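Local coordinates for cellulase (PDB 4W7W), which probably hydrolyses the beta-1,4 glycosidic bonds of cellulose, as a glycoside hydrolase family 5 enzyme that binds cellopentaose, at residues P161-A164 with N165-Q168. Residues are numbered along the deposited sequence; the frame is centred on the assembly and turned at random.
Sequences PDWA and NAAQ
W163 and the two alanines A166 and A167 make the apolar side of these two turns of helix. The indole has CG anti to the backbone N (chi1 172°), which lays the ring alongside the next turn. Its benzo part meets A166, with CE3 of W163 4.0 Å from CB of A166. At the pyrrole part, NE1 of W163 is 4.0 Å from CB of A167. The A167 methyl lies off the plane of the indole, displaced toward the rim of the ring.

Four successive i to i+4 backbone hydrogen bonds define regular alpha-helix. N165 N donates to P161 O at 3.0 Å, and A166 N donates to D162 O at 3.1 Å. A167 N to W163 O and Q168 N to A164 O are each 2.8 Å long.

One water adds a polar link on the exposed side. It donates to D162 O at 2.8 Å and to N165 OD1 at 2.9 Å. The D162 carbonyl therefore accepts two bonds, one from the helix and one from the water.

These turns lie near the start of helix 160-176, which connects strands 147-150 and 183-186 of the (beta/alpha)8 barrel in a beta-alpha-beta crossover. W163 NE1 is hydrogen-bonded to P186 O at the end of strand 183-186. L130 and A127 of helix 127-141 pack against W163 and A166, respectively, joining this helix to its neighbour around the barrel.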
loop_
_atom_site.group_PDB
_atom_site.type_symbol
_atom_site.label_atom_id
_atom_site.label_comp_id
_atom_site.label_asym_id
_atom_site.label_seq_id
_atom_site.Cartn_x
_atom_site.Cartn_y
_atom_site.Cartn_z
ATOM N N PRO A 161 0.302 19.992 2.615
ATOM C CA PRO A 161 0.623 20.325 4.010
ATOM C C PRO A 161 -0.413 19.815 5.019
ATOM O O PRO A 161 -0.049 19.368 6.110
ATOM C CB PRO A 161 0.661 21.869 4.000
ATOM C CG PRO A 161 0.966 22.227 2.586
ATOM C CD PRO A 161 0.208 21.204 1.783
ATOM N N ASP A 162 -1.692 19.831 4.650
ATOM C CA ASP A 162 -2.715 19.347 5.574
ATOM C C ASP A 162 -2.586 17.835 5.738
ATOM O O ASP A 162 -2.715 17.319 6.855
ATOM C CB ASP A 162 -4.128 19.718 5.128
ATOM C CG ASP A 162 -4.440 21.193 5.289
ATOM O OD1 ASP A 162 -3.689 21.889 5.984
ATOM O OD2 ASP A 162 -5.471 21.631 4.752
ATOM N N TRP A 163 -2.320 17.121 4.651
ATOM C CA TRP A 163 -2.095 15.688 4.775
ATOM C C TRP A 163 -0.835 15.415 5.602
ATOM O O TRP A 163 -0.826 14.533 6.456
ATOM C CB TRP A 163 -2.051 14.968 3.396
ATOM C CG TRP A 163 -1.627 13.553 3.607
ATOM C CD1 TRP A 163 -0.410 13.030 3.339
ATOM C CD2 TRP A 163 -2.343 12.549 4.349
ATOM N NE1 TRP A 163 -0.329 11.763 3.834
ATOM C CE2 TRP A 163 -1.500 11.451 4.469
ATOM C CE3 TRP A 163 -3.622 12.486 4.913
ATOM C CZ2 TRP A 163 -1.882 10.290 5.129
ATOM C CZ3 TRP A 163 -4.001 11.338 5.569
ATOM C CH2 TRP A 163 -3.138 10.259 5.672
ATOM N N ALA A 164 0.226 16.186 5.376
ATOM C CA ALA A 164 1.443 15.984 6.150
ATOM C C ALA A 164 1.199 16.154 7.647
ATOM O O ALA A 164 1.738 15.397 8.448
ATOM C CB ALA A 164 2.543 16.916 5.680
ATOM N N ASN A 165 0.385 17.130 8.024
ATOM C CA ASN A 165 0.021 17.298 9.432
ATOM C C ASN A 165 -0.717 16.075 9.963
ATOM O O ASN A 165 -0.443 15.596 11.061
ATOM C CB ASN A 165 -0.851 18.555 9.613
ATOM C CG ASN A 165 -1.429 18.689 11.015
ATOM O OD1 ASN A 165 -2.620 18.419 11.238
ATOM N ND2 ASN A 165 -0.604 19.069 11.961
ATOM N N ALA A 166 -1.670 15.565 9.186
ATOM C CA ALA A 166 -2.407 14.368 9.594
ATOM C C ALA A 166 -1.467 13.183 9.731
ATOM O O ALA A 166 -1.564 12.406 10.695
ATOM C CB ALA A 166 -3.517 14.050 8.601
ATOM N N ALA A 167 -0.545 13.036 8.778
ATOM C CA ALA A 167 0.432 11.960 8.833
ATOM C C ALA A 167 1.345 12.106 10.051
ATOM O O ALA A 167 1.629 11.120 10.726
ATOM C CB ALA A 167 1.236 11.943 7.546
ATOM N N GLN A 168 1.795 13.319 10.332
ATOM C CA GLN A 168 2.628 13.543 11.508
ATOM C C GLN A 168 1.907 13.107 12.781
ATOM O O GLN A 168 2.477 12.442 13.654
ATOM C CB GLN A 168 3.044 15.009 11.624
ATOM C CG GLN A 168 3.942 15.259 12.829
ATOM C CD GLN A 168 5.271 14.554 12.702
ATOM O OE1 GLN A 168 6.112 14.969 11.900
ATOM N NE2 GLN A 168 5.458 13.472 13.450
HETATM O O HOH W 1 -4.404 17.896 8.999
#